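Local structure of putative lipoprotein (Bacteroides thetaiotaomicron, 4Q1Z) at residues Y148-T153 with V267-P272; N170-G175 with K301-Y306. The protein is a two-domain putative lipoprotein of the DUF4876 family, of unknown function and probably tethered to a membrane by a lipid anchor. All coordinates share one frame; numbering follows the deposited sequence. Where two conformers were deposited one is given.

Contact 1: Y148-T153 with V267-P272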
loop_
_atom_site.group_PDB
_atom_site.type_symbol
_atom_site.label_atom_id
_atom_site.label_comp_id
_atom_site.label_asym_id
_atom_site.label_seq_id
_atom_site.Cartn_x
_atom_site.Cartn_y
_atom_site.Cartn_z
ATOM N N TYR A 148 10.290 -5.093 -3.514
ATOM C CA TYR A 148 9.862 -6.398 -3.982
ATOM C C TYR A 148 8.370 -6.579 -3.922
ATOM O O TYR A 148 7.701 -5.967 -3.097
ATOM C CB TYR A 148 10.513 -7.477 -3.129
ATOM C CG TYR A 148 12.008 -7.560 -3.285
ATOM C CD1 TYR A 148 12.852 -6.797 -2.486
ATOM C CD2 TYR A 148 12.585 -8.399 -4.235
ATOM C CE1 TYR A 148 14.233 -6.857 -2.635
ATOM C CE2 TYR A 148 13.964 -8.458 -4.403
ATOM C CZ TYR A 148 14.787 -7.691 -3.594
ATOM O OH TYR A 148 16.154 -7.738 -3.754
ATOM N N PHE A 149 7.868 -7.466 -4.787
ATOM C CA PHE A 149 6.493 -7.922 -4.914
ATOM C C PHE A 149 6.513 -9.418 -4.955
ATOM O O PHE A 149 7.232 -9.977 -5.781
ATOM C CB PHE A 149 5.830 -7.364 -6.201
ATOM C CG PHE A 149 4.395 -7.797 -6.389
ATOM C CD1 PHE A 149 4.085 -9.106 -6.777
ATOM C CD2 PHE A 149 3.351 -6.896 -6.200
ATOM C CE1 PHE A 149 2.759 -9.533 -6.881
ATOM C CE2 PHE A 149 2.019 -7.305 -6.362
ATOM C CZ PHE A 149 1.732 -8.624 -6.695
ATOM N N ALA A 150 5.677 -10.069 -4.133
ATOM C CA ALA A 150 5.541 -11.515 -4.126
ATOM C C ALA A 150 4.095 -11.971 -3.858
ATOM O O ALA A 150 3.308 -11.266 -3.210
ATOM C CB ALA A 150 6.471 -12.126 -3.069
ATOM N N ASN A 151 3.768 -13.173 -4.366
ATOM C CA ASN A 151 2.545 -13.904 -4.046
ATOM C C ASN A 151 3.005 -15.068 -3.168
ATOM O O ASN A 151 4.115 -15.578 -3.348
ATOM C CB ASN A 151 1.732 -14.343 -5.281
ATOM C CG ASN A 151 2.326 -15.464 -6.086
ATOM O OD1 ASN A 151 3.304 -15.282 -6.790
ATOM N ND2 ASN A 151 1.735 -16.646 -6.014
ATOM N N LEU A 152 2.231 -15.417 -2.165
ATOM C CA LEU A 152 2.667 -16.465 -1.247
ATOM C C LEU A 152 2.070 -17.802 -1.615
ATOM O O LEU A 152 1.072 -17.858 -2.323
ATOM C CB LEU A 152 2.325 -16.134 0.246
ATOM C CG LEU A 152 2.559 -14.715 0.799
ATOM C CD1 LEU A 152 2.185 -14.675 2.225
ATOM C CD2 LEU A 152 4.018 -14.272 0.679
ATOM N N THR A 153 2.670 -18.872 -1.078
ATOM C CA THR A 153 2.215 -20.249 -1.209
ATOM C C THR A 153 1.428 -20.679 0.071
ATOM O O THR A 153 1.774 -20.217 1.170
ATOM C CB THR A 153 3.406 -21.187 -1.470
ATOM O OG1 THR A 153 2.911 -22.466 -1.905
ATOM C CG2 THR A 153 4.300 -21.368 -0.258
ATOM N N VAL A 267 2.159 -9.632 -1.170
ATOM C CA VAL A 267 3.035 -8.845 -0.292
ATOM C C VAL A 267 3.928 -7.919 -1.112
ATOM O O VAL A 267 4.394 -8.285 -2.192
ATOM C CB VAL A 267 3.922 -9.669 0.713
ATOM C CG1 VAL A 267 3.091 -10.368 1.787
ATOM C CG2 VAL A 267 4.852 -10.649 0.004
ATOM N N ILE A 268 4.218 -6.741 -0.543
ATOM C CA ILE A 268 5.232 -5.814 -1.035
ATOM C C ILE A 268 6.192 -5.633 0.124
ATOM O O ILE A 268 5.748 -5.495 1.277
ATOM C CB ILE A 268 4.758 -4.492 -1.674
ATOM C CG1 ILE A 268 3.731 -3.720 -0.782
ATOM C CG2 ILE A 268 4.277 -4.753 -3.139
ATOM C CD1 ILE A 268 3.587 -2.263 -1.088
ATOM N N PHE A 269 7.502 -5.730 -0.149
ATOM C CA PHE A 269 8.495 -5.658 0.924
ATOM C C PHE A 269 9.797 -4.991 0.472
ATOM O O PHE A 269 10.190 -5.055 -0.706
ATOM C CB PHE A 269 8.762 -7.042 1.520
ATOM C CG PHE A 269 9.335 -8.102 0.599
ATOM C CD1 PHE A 269 8.499 -8.864 -0.220
ATOM C CD2 PHE A 269 10.707 -8.403 0.618
ATOM C CE1 PHE A 269 9.021 -9.881 -1.024
ATOM C CE2 PHE A 269 11.224 -9.415 -0.189
ATOM C CZ PHE A 269 10.373 -10.168 -0.981
ATOM N N ARG A 270 10.441 -4.334 1.450
ATOM C CA ARG A 270 11.689 -3.595 1.255
ATOM C C ARG A 270 12.828 -4.242 2.041
ATOM O O ARG A 270 12.683 -4.565 3.213
ATOM C CB ARG A 270 11.506 -2.118 1.680
ATOM C CG ARG A 270 12.529 -1.161 1.072
ATOM C CD ARG A 270 12.487 0.210 1.729
ATOM N NE ARG A 270 13.220 1.214 0.953
ATOM C CZ ARG A 270 14.516 1.486 1.096
ATOM N NH1 ARG A 270 15.245 0.830 1.991
ATOM N NH2 ARG A 270 15.092 2.414 0.344
ATOM N N VAL A 271 13.962 -4.442 1.382
ATOM C CA VAL A 271 15.156 -5.017 2.015
ATOM C C VAL A 271 16.018 -3.807 2.389
ATOM O O VAL A 271 16.322 -2.999 1.513
ATOM C CB VAL A 271 15.904 -6.078 1.144
ATOM C CG1 VAL A 271 17.190 -6.543 1.823
ATOM C CG2 VAL A 271 15.010 -7.276 0.858
ATOM N N PRO A 272 16.357 -3.617 3.680
ATOM C CA PRO A 272 17.140 -2.427 4.072
ATOM C C PRO A 272 18.520 -2.345 3.428
ATOM O O PRO A 272 19.199 -3.360 3.253
ATOM C CB PRO A 272 17.278 -2.562 5.599
ATOM C CG PRO A 272 16.259 -3.530 6.006
ATOM C CD PRO A 272 16.061 -4.461 4.850
#

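Contact 2: N170-G175 with K301-Y306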
loop_
_atom_site.group_PDB
_atom_site.type_symbol
_atom_site.label_atom_id
_atom_site.label_comp_id
_atom_site.label_asym_id
_atom_site.label_seq_id
_atom_site.Cartn_x
_atom_site.Cartn_y
_atom_site.Cartn_z
ATOM N N ASN A 170 8.743 -18.202 13.482
ATOM C CA ASN A 170 7.601 -17.569 12.849
ATOM C C ASN A 170 8.055 -16.214 12.298
ATOM O O ASN A 170 7.352 -15.213 12.410
ATOM C CB ASN A 170 6.428 -17.483 13.841
ATOM C CG ASN A 170 5.507 -18.686 13.751
ATOM O OD1 ASN A 170 5.797 -19.768 14.281
ATOM N ND2 ASN A 170 4.397 -18.542 13.025
ATOM N N ASN A 171 9.242 -16.212 11.672
ATOM C CA ASN A 171 9.882 -15.009 11.172
ATOM C C ASN A 171 9.634 -14.730 9.710
ATOM O O ASN A 171 10.047 -13.660 9.227
ATOM C CB ASN A 171 11.382 -15.107 11.408
ATOM C CG ASN A 171 11.737 -15.082 12.869
ATOM O OD1 ASN A 171 12.332 -16.022 13.400
ATOM N ND2 ASN A 171 11.333 -14.025 13.562
ATOM N N TYR A 172 8.974 -15.676 8.996
ATOM C CA TYR A 172 8.797 -15.556 7.549
ATOM C C TYR A 172 7.425 -15.936 7.003
ATOM O O TYR A 172 6.691 -16.749 7.582
ATOM C CB TYR A 172 9.809 -16.472 6.812
ATOM C CG TYR A 172 11.249 -16.373 7.252
ATOM C CD1 TYR A 172 12.108 -15.436 6.690
ATOM C CD2 TYR A 172 11.781 -17.275 8.170
ATOM C CE1 TYR A 172 13.447 -15.356 7.076
ATOM C CE2 TYR A 172 13.111 -17.191 8.583
ATOM C CZ TYR A 172 13.948 -16.241 8.018
ATOM O OH TYR A 172 15.273 -16.190 8.375
ATOM N N ALA A 173 7.141 -15.348 5.826
ATOM C CA ALA A 173 6.096 -15.631 4.864
ATOM C C ALA A 173 6.826 -16.411 3.739
ATOM O O ALA A 173 8.047 -16.279 3.600
ATOM C CB ALA A 173 5.465 -14.337 4.365
ATOM N N TYR A 174 6.138 -17.280 3.011
ATOM C CA TYR A 174 6.813 -18.120 2.021
ATOM C C TYR A 174 6.295 -17.837 0.616
ATOM O O TYR A 174 5.135 -18.096 0.319
ATOM C CB TYR A 174 6.659 -19.592 2.430
ATOM C CG TYR A 174 7.351 -19.867 3.752
ATOM C CD1 TYR A 174 6.701 -19.640 4.965
ATOM C CD2 TYR A 174 8.669 -20.316 3.792
ATOM C CE1 TYR A 174 7.356 -19.818 6.181
ATOM C CE2 TYR A 174 9.333 -20.498 5.003
ATOM C CZ TYR A 174 8.666 -20.273 6.195
ATOM O OH TYR A 174 9.305 -20.503 7.387
ATOM N N GLY A 175 7.160 -17.229 -0.196
ATOM C CA GLY A 175 6.840 -16.777 -1.547
ATOM C C GLY A 175 6.976 -17.825 -2.626
ATOM O O GLY A 175 7.962 -18.578 -2.660
ATOM N N LYS A 301 12.044 -17.411 1.390
ATOM C CA LYS A 301 11.807 -17.005 2.775
ATOM C C LYS A 301 11.796 -15.500 2.830
ATOM O O LYS A 301 12.836 -14.864 2.691
ATOM C CB LYS A 301 12.840 -17.615 3.740
ATOM C CG LYS A 301 12.620 -19.097 3.985
ATOM C CD LYS A 301 13.639 -19.585 4.991
ATOM C CE LYS A 301 13.962 -21.052 4.792
ATOM N NZ LYS A 301 14.986 -21.542 5.749
ATOM N N ILE A 302 10.596 -14.931 2.957
ATOM C CA ILE A 302 10.403 -13.485 3.015
ATOM C C ILE A 302 10.352 -13.048 4.488
ATOM O O ILE A 302 9.380 -13.380 5.172
ATOM C CB ILE A 302 9.134 -13.068 2.221
ATOM C CG1 ILE A 302 9.293 -13.407 0.703
ATOM C CG2 ILE A 302 8.765 -11.582 2.453
ATOM C CD1 ILE A 302 8.007 -13.584 -0.026
ATOM N N PRO A 303 11.366 -12.301 5.003
ATOM C CA PRO A 303 11.293 -11.827 6.394
ATOM C C PRO A 303 10.080 -10.921 6.615
ATOM O O PRO A 303 9.895 -9.904 5.925
ATOM C CB PRO A 303 12.624 -11.074 6.573
ATOM C CG PRO A 303 13.538 -11.718 5.560
ATOM C CD PRO A 303 12.618 -11.845 4.376
ATOM N N ILE A 304 9.235 -11.324 7.568
ATOM C CA ILE A 304 8.028 -10.610 8.003
ATOM C C ILE A 304 8.369 -9.128 8.369
ATOM O O ILE A 304 7.578 -8.224 8.098
ATOM C CB ILE A 304 7.396 -11.401 9.193
ATOM C CG1 ILE A 304 6.506 -12.548 8.668
ATOM C CG2 ILE A 304 6.651 -10.515 10.185
ATOM C CD1 ILE A 304 6.230 -13.676 9.717
ATOM N N LYS A 305 9.566 -8.897 8.918
ATOM C CA LYS A 305 10.037 -7.574 9.333
ATOM C C LYS A 305 10.289 -6.633 8.123
ATOM O O LYS A 305 10.422 -5.422 8.323
ATOM C CB LYS A 305 11.302 -7.697 10.217
ATOM C CG LYS A 305 12.531 -8.332 9.548
ATOM C CD LYS A 305 13.820 -8.026 10.317
ATOM C CE LYS A 305 15.002 -8.821 9.818
ATOM N NZ LYS A 305 16.280 -8.441 10.488
ATOM N N TYR A 306 10.374 -7.187 6.889
ATOM C CA TYR A 306 10.618 -6.396 5.677
ATOM C C TYR A 306 9.322 -5.960 4.985
ATOM O O TYR A 306 9.352 -5.074 4.128
ATOM C CB TYR A 306 11.418 -7.221 4.663
ATOM C CG TYR A 306 12.897 -7.480 4.917
ATOM C CD1 TYR A 306 13.558 -6.902 5.997
ATOM C CD2 TYR A 306 13.629 -8.315 4.076
ATOM C CE1 TYR A 306 14.901 -7.180 6.251
ATOM C CE2 TYR A 306 14.983 -8.567 4.300
ATOM C CZ TYR A 306 15.614 -7.991 5.379
ATOM O OH TYR A 306 16.944 -8.261 5.569
HETATM O O HOH W 1 11.164 -11.325 10.169
#

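Contact 1: Y148-T153 with V267-P272
Y148 lays its CB over the middle of the F269 ring, a CH-pi contact with CB 3.4 Å from the ring centroid. The two rings are nearly parallel, their planes 13° apart, but offset so that little of one ring covers the other. F269 gets under its neighbour because CG sits between its own backbone N and carbonyl carbon (chi1 62°), which swings the ring across to strand 148-152; its in-plane edge then meets A150 CB. Further out along the tyrosine ring, Y148 CE1 touches V271 CG2 at 3.6 Å. At the other end of the same face, V267 CG2 packs on A150 CB, while L152 crosses V267 at about a right angle and brings CD2 to 3.8 Å from that same CG2. The opposite face of the sheet carries F149 and I268. Having F149 CG anti to the backbone N (chi1 -180°) brings CD2 to 3.8 Å from I268 CG2, an oblique approach, and Y132 and F225 add to its aromatic surroundings.

Beneath the side chains, Y148 exchanges two backbone hydrogen bonds with F269, and A150 two with V267, the regular antiparallel ladder. Y148 N to F269 O is 2.8 Å and A150 N to V267 O 2.9 Å, both fairly straight. Between them, I268 CA makes a CA-H...O contact with Y148 O. W277 meets both Y148 and F269 edge-to-face, extending the aromatic group. The chemistry is mostly that of a sheet interior: backbone pairs with backbone, and contacts between rings and methyls supply most of the side-chain packing, with Y148 and V271 partly exposed.

Contact 2: N170-G175 with K301-Y306
The Y172 ring is sandwiched between two aliphatic carbons: K301 CB lies over one face, a CH-pi contact 4.1 Å from the centroid, and the CB of its own neighbour N171 covers the opposite face, both set toward the rim. At the ring edge, in its plane, comes the peptide carbon I302 C, with P303 N close by at 3.6 Å from Y172 CD1. Y172 CE1 goes on to meet P303 CG. This placement follows from a first torsion that puts CG anti to the carbonyl carbon (chi1 -49°). The Y174 ring runs side by side with the extended K301 chain, Y174 CE2 lying 3.7 Å from K301 CG, and both polar ends reach D168: the ammonium by a salt bridge, the hydroxyl by a hydrogen bond. W164 stacks on Y174.

On the face that looks toward strand 148-152 sit A173 and I302, and I302 CD1 rests 3.7 Å from G175 CA.

A173 and I302 exchange two backbone hydrogen bonds. Past P303, which has no N-H to give, I304 N donates to N171 O at 3.0 Å; a water also donates to that oxygen and accepts from K305 N. I304 CD1 reaches back to N170 O and Y172 N.

An alanine in place of Y172 would probably leave K301 CB without the ring it lies over, strip P303 CG of one neighbour and open a gap beside the strand pair. The chemistry implies a mixed character: greasy toward the larger sheet, while on the other side the ends of a lysine and a tyrosine, packed side by side, share the D168 carboxylate.

The centres of contacts 1 and 2 are about 9 Å apart, and their segments alternate along the chain. Contact 1 pairs two neighbouring strands of the large mixed sheet; contact 2 pairs strands of a small three-stranded sheet laid against it, with I302 packing on A150, L152 and F269. Two probable backbone hydrogen bonds join them: T153 N to Y174 O at 2.9 Å, and R270 N to Y306 O at 3.0 Å. P272 CD also packs on Y306 CE1. W277, already packed on the rings of contact 1, donates from NE1 to K301 O in contact 2. Two glycols, probably from the crystallisation liquor, lie about 3 Å (nearest atoms) from side chains of contact 2: diethylene glycol by N170, triethylene glycol by Y172.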